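Local coordinates for protein diffuse adherence adhesin (Escherichia coli, PDB 4MEE) that mediates bacterial attachment to mammalian cells as an autotransporter adhesin, of which this part is the C-terminal outer-membrane beta-barrel transport unit, at residues Y397-E408 / L420-T431. Numbering follows the deposited sequence.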
loop_
_atom_site.group_PDB
_atom_site.type_symbol
_atom_site.label_atom_id
_atom_site.label_comp_id
_atom_site.label_asym_id
_atom_site.label_seq_id
_atom_site.Cartn_x
_atom_site.Cartn_y
_atom_site.Cartn_z
ATOM N N TYR A 397 -7.649 -12.333 -12.030
ATOM C CA TYR A 397 -6.195 -12.280 -12.070
ATOM C C TYR A 397 -5.559 -12.947 -10.858
ATOM O O TYR A 397 -6.146 -12.986 -9.777
ATOM C CB TYR A 397 -5.723 -10.824 -12.185
ATOM C CG TYR A 397 -6.014 -9.971 -10.965
ATOM C CD1 TYR A 397 -7.218 -9.279 -10.842
ATOM C CD2 TYR A 397 -5.079 -9.851 -9.936
ATOM C CE1 TYR A 397 -7.487 -8.499 -9.727
ATOM C CE2 TYR A 397 -5.340 -9.075 -8.816
ATOM C CZ TYR A 397 -6.542 -8.401 -8.717
ATOM O OH TYR A 397 -6.801 -7.628 -7.607
ATOM N N ILE A 398 -4.357 -13.481 -11.053
ATOM C CA ILE A 398 -3.526 -13.940 -9.948
ATOM C C ILE A 398 -2.160 -13.289 -10.042
ATOM O O ILE A 398 -1.580 -13.207 -11.122
ATOM C CB ILE A 398 -3.287 -15.456 -9.972
ATOM C CG1 ILE A 398 -4.570 -16.223 -10.319
ATOM C CG2 ILE A 398 -2.679 -15.897 -8.650
ATOM C CD1 ILE A 398 -5.510 -16.462 -9.156
ATOM N N GLU A 399 -1.630 -12.858 -8.904
ATOM C CA GLU A 399 -0.344 -12.171 -8.883
ATOM C C GLU A 399 0.527 -12.598 -7.706
ATOM O O GLU A 399 0.034 -12.802 -6.596
ATOM C CB GLU A 399 -0.551 -10.655 -8.872
ATOM C CG GLU A 399 0.695 -9.853 -9.223
ATOM C CD GLU A 399 0.491 -8.353 -9.119
ATOM O OE1 GLU A 399 -0.605 -7.860 -9.462
ATOM O OE2 GLU A 399 1.440 -7.660 -8.697
ATOM N N ALA A 400 1.826 -12.729 -7.967
ATOM C CA ALA A 400 2.808 -13.062 -6.940
ATOM C C ALA A 400 3.979 -12.083 -6.984
ATOM O O ALA A 400 4.527 -11.808 -8.053
ATOM C CB ALA A 400 3.297 -14.493 -7.113
ATOM N N ASN A 401 4.349 -11.558 -5.817
ATOM C CA ASN A 401 5.406 -10.552 -5.713
ATOM C C ASN A 401 6.423 -10.828 -4.609
ATOM O O ASN A 401 6.119 -11.484 -3.609
ATOM C CB ASN A 401 4.804 -9.159 -5.493
ATOM C CG ASN A 401 4.145 -8.595 -6.737
ATOM O OD1 ASN A 401 4.708 -8.633 -7.829
ATOM N ND2 ASN A 401 2.952 -8.040 -6.567
ATOM N N TRP A 402 7.632 -10.314 -4.810
ATOM C CA TRP A 402 8.661 -10.311 -3.780
ATOM C C TRP A 402 8.885 -8.882 -3.289
ATOM O O TRP A 402 9.242 -7.989 -4.059
ATOM C CB TRP A 402 9.957 -10.945 -4.301
ATOM C CG TRP A 402 11.166 -10.722 -3.431
ATOM C CD1 TRP A 402 11.245 -10.868 -2.073
ATOM C CD2 TRP A 402 12.477 -10.335 -3.867
ATOM N NE1 TRP A 402 12.515 -10.581 -1.637
ATOM C CE2 TRP A 402 13.293 -10.255 -2.716
ATOM C CE3 TRP A 402 13.038 -10.044 -5.118
ATOM C CZ2 TRP A 402 14.644 -9.894 -2.779
ATOM C CZ3 TRP A 402 14.383 -9.686 -5.179
ATOM C CH2 TRP A 402 15.169 -9.615 -4.015
ATOM N N ILE A 403 8.654 -8.672 -2.000
ATOM C CA ILE A 403 8.821 -7.358 -1.407
ATOM C C ILE A 403 10.140 -7.305 -0.666
ATOM O O ILE A 403 10.433 -8.166 0.160
ATOM C CB ILE A 403 7.682 -7.028 -0.432
ATOM C CG1 ILE A 403 6.345 -6.990 -1.173
ATOM C CG2 ILE A 403 7.945 -5.702 0.268
ATOM C CD1 ILE A 403 5.154 -7.237 -0.279
ATOM N N HIS A 404 10.931 -6.289 -0.979
ATOM C CA HIS A 404 12.186 -6.049 -0.301
ATOM C C HIS A 404 12.119 -4.653 0.276
ATOM O O HIS A 404 11.617 -3.750 -0.375
ATOM C CB HIS A 404 13.336 -6.144 -1.296
ATOM C CG HIS A 404 14.674 -5.825 -0.706
ATOM N ND1 HIS A 404 15.294 -6.645 0.210
ATOM C CD2 HIS A 404 15.513 -4.781 -0.906
ATOM C CE1 HIS A 404 16.458 -6.121 0.550
ATOM N NE2 HIS A 404 16.614 -4.989 -0.113
ATOM N N ASN A 405 12.611 -4.474 1.494
ATOM C CA ASN A 405 12.712 -3.144 2.077
ATOM C C ASN A 405 14.141 -2.802 2.422
ATOM O O ASN A 405 14.858 -3.621 2.999
ATOM C CB ASN A 405 11.850 -3.042 3.324
ATOM C CG ASN A 405 10.378 -3.077 3.009
ATOM O OD1 ASN A 405 9.824 -2.121 2.473
ATOM N ND2 ASN A 405 9.731 -4.186 3.337
ATOM N N THR A 406 14.544 -1.582 2.084
ATOM C CA THR A 406 15.881 -1.101 2.398
ATOM C C THR A 406 16.073 -0.831 3.893
ATOM O O THR A 406 17.141 -1.107 4.442
ATOM C CB THR A 406 16.234 0.127 1.543
ATOM O OG1 THR A 406 16.271 -0.268 0.170
ATOM C CG2 THR A 406 17.593 0.676 1.921
ATOM N N HIS A 407 15.042 -0.318 4.560
ATOM C CA HIS A 407 15.080 -0.156 6.015
ATOM C C HIS A 407 14.028 -1.030 6.673
ATOM O O HIS A 407 13.201 -1.639 6.004
ATOM C CB HIS A 407 14.791 1.289 6.417
ATOM C CG HIS A 407 15.723 2.294 5.815
ATOM N ND1 HIS A 407 15.979 2.359 4.464
ATOM C CD2 HIS A 407 16.435 3.297 6.381
ATOM C CE1 HIS A 407 16.822 3.346 4.223
ATOM N NE2 HIS A 407 17.118 3.929 5.370
ATOM N N GLU A 408 14.042 -1.073 7.995
ATOM C CA GLU A 408 12.935 -1.673 8.718
ATOM C C GLU A 408 12.434 -0.654 9.736
ATOM O O GLU A 408 13.224 -0.026 10.442
ATOM C CB GLU A 408 13.308 -3.057 9.296
ATOM C CG GLU A 408 13.766 -3.136 10.749
ATOM C CD GLU A 408 14.519 -4.422 11.056
ATOM O OE1 GLU A 408 14.177 -5.099 12.050
ATOM O OE2 GLU A 408 15.451 -4.767 10.301
ATOM N N LEU A 420 13.023 -2.230 16.481
ATOM C CA LEU A 420 12.601 -2.287 15.082
ATOM C C LEU A 420 11.595 -3.413 14.835
ATOM O O LEU A 420 11.477 -4.342 15.639
ATOM C CB LEU A 420 13.824 -2.421 14.160
ATOM C CG LEU A 420 15.048 -1.521 14.402
ATOM C CD1 LEU A 420 16.269 -2.020 13.642
ATOM C CD2 LEU A 420 14.770 -0.061 14.078
ATOM N N SER A 421 10.860 -3.311 13.736
ATOM C CA SER A 421 9.827 -4.279 13.412
ATOM C C SER A 421 10.066 -4.713 11.984
ATOM O O SER A 421 9.637 -4.043 11.046
ATOM C CB SER A 421 8.466 -3.619 13.523
ATOM O OG SER A 421 8.373 -2.584 12.566
ATOM N N GLY A 422 10.731 -5.851 11.830
ATOM C CA GLY A 422 11.416 -6.174 10.585
ATOM C C GLY A 422 10.782 -7.124 9.594
ATOM O O GLY A 422 10.589 -8.307 9.862
ATOM N N SER A 423 10.484 -6.591 8.423
ATOM C CA SER A 423 10.027 -7.395 7.324
ATOM C C SER A 423 10.821 -6.888 6.153
ATOM O O SER A 423 10.290 -6.245 5.249
ATOM C CB SER A 423 8.539 -7.179 7.132
ATOM O OG SER A 423 7.966 -6.865 8.384
ATOM N N ARG A 424 12.122 -7.143 6.207
ATOM C CA ARG A 424 13.025 -6.711 5.160
ATOM C C ARG A 424 12.630 -7.412 3.875
ATOM O O ARG A 424 12.672 -6.826 2.803
ATOM C CB ARG A 424 14.471 -7.049 5.516
ATOM C CG ARG A 424 14.952 -6.460 6.833
ATOM C CD ARG A 424 16.473 -6.435 6.926
ATOM N NE ARG A 424 17.044 -5.192 6.407
ATOM C CZ ARG A 424 17.189 -4.080 7.120
ATOM N NH1 ARG A 424 16.809 -4.045 8.386
ATOM N NH2 ARG A 424 17.713 -3.003 6.567
ATOM N N ASN A 425 12.229 -8.668 4.002
ATOM C CA ASN A 425 11.814 -9.447 2.859
ATOM C C ASN A 425 10.467 -10.058 3.135
ATOM O O ASN A 425 10.253 -10.625 4.200
ATOM C CB ASN A 425 12.831 -10.541 2.579
ATOM C CG ASN A 425 14.130 -9.991 2.042
ATOM O OD1 ASN A 425 14.249 -9.705 0.852
ATOM N ND2 ASN A 425 15.115 -9.837 2.917
ATOM N N GLN A 426 9.557 -9.933 2.178
ATOM C CA GLN A 426 8.211 -10.460 2.327
ATOM C C GLN A 426 7.743 -11.095 1.038
ATOM O O GLN A 426 8.227 -10.750 -0.035
ATOM C CB GLN A 426 7.244 -9.345 2.703
ATOM C CG GLN A 426 7.311 -8.929 4.156
ATOM C CD GLN A 426 6.345 -7.809 4.470
ATOM O OE1 GLN A 426 6.361 -6.758 3.827
ATOM N NE2 GLN A 426 5.495 -8.026 5.466
ATOM N N GLY A 427 6.792 -12.018 1.149
ATOM C CA GLY A 427 6.139 -12.609 -0.020
ATOM C C GLY A 427 4.707 -12.122 -0.149
ATOM O O GLY A 427 3.966 -12.075 0.830
ATOM N N GLU A 428 4.299 -11.756 -1.355
ATOM C CA GLU A 428 2.964 -11.214 -1.523
ATOM C C GLU A 428 2.180 -11.993 -2.559
ATOM O O GLU A 428 2.709 -12.349 -3.606
ATOM C CB GLU A 428 3.050 -9.745 -1.899
ATOM C CG GLU A 428 1.715 -9.058 -2.114
ATOM C CD GLU A 428 1.875 -7.752 -2.859
ATOM O OE1 GLU A 428 2.786 -7.669 -3.705
ATOM O OE2 GLU A 428 1.101 -6.808 -2.603
ATOM N N ILE A 429 0.916 -12.254 -2.261
ATOM C CA ILE A 429 0.044 -12.932 -3.200
ATOM C C ILE A 429 -1.266 -12.182 -3.328
ATOM O O ILE A 429 -1.972 -11.975 -2.344
ATOM C CB ILE A 429 -0.255 -14.372 -2.766
ATOM C CG1 ILE A 429 -1.192 -15.044 -3.768
ATOM C CG2 ILE A 429 -0.889 -14.389 -1.387
ATOM C CD1 ILE A 429 -0.477 -15.809 -4.858
ATOM N N LYS A 430 -1.586 -11.792 -4.552
ATOM C CA LYS A 430 -2.805 -11.056 -4.832
ATOM C C LYS A 430 -3.709 -11.882 -5.717
ATOM O O LYS A 430 -3.241 -12.764 -6.438
ATOM C CB LYS A 430 -2.478 -9.747 -5.539
ATOM C CG LYS A 430 -1.579 -8.828 -4.733
ATOM C CD LYS A 430 -1.819 -7.370 -5.083
ATOM C CE LYS A 430 -0.748 -6.827 -6.015
ATOM N NZ LYS A 430 -1.323 -5.841 -6.969
ATOM N N THR A 431 -5.002 -11.596 -5.655
ATOM C CA THR A 431 -5.967 -12.184 -6.566
ATOM C C THR A 431 -7.256 -11.396 -6.494
ATOM O O THR A 431 -7.528 -10.752 -5.492
ATOM C CB THR A 431 -6.275 -13.651 -6.223
ATOM O OG1 THR A 431 -7.240 -14.156 -7.151
ATOM C CG2 THR A 431 -6.828 -13.767 -4.812
#
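E399 and K430, N401 and E428, and I403 and Q426 face each other as the antiparallel hydrogen-bonded pairs that join strands 397-405 and 425-431. Each pair is closed by two backbone bonds, and the two strand axes approach to 4.7 Å at 169°. On the face carrying these six residues the packing is dense and polar. N401 ND2 bridges two carboxylates, donating to OE1 of E428 at 2.9 Å and also to E399 OE2, and it meets both oxygens from above the carboxylate planes. With CG anti to the backbone N (chi1 180°), E428 runs alongside N401; its other oxygen, OE2, is paired with K373. The K430 chain bends back beside E399, bringing NZ to 3.3 Å from OE1 in a salt bridge whose hydrogen bond is weak, while R377 supplies a second cation to the same oxygen. K430, R377 and K373 probably offset the like charges of E399 OE2 and E428 OE1, 5.2 Å apart, and H341 holds N401 OD1. Next along, I403 CD1 rests on E428 CB.

The opposite face, with I398, A400, W402, I429 and T431, lies largely at the surface and is packed more sparsely; I398 CG2 and I429 CD1 are 4.4 Å apart. Polar groups also sit here: N425 OD1 accepts from W402 NE1 at 3.2 Å and from H404 ND1 at 3.3 Å, and T431 OG1 donates to Y397 O. The indole bond lies in the carbonyl plane on a lone pair, with ring and amide only 6° apart, whereas the imidazole comes from above that plane. At the end of strand 397-405, N405 ND2 reaches across to S423 O at 2.9 Å. A polar interior backed by a largely apolar outer surface on neighbouring antiparallel strands is characteristic of the autotransporter transmembrane beta-barrel.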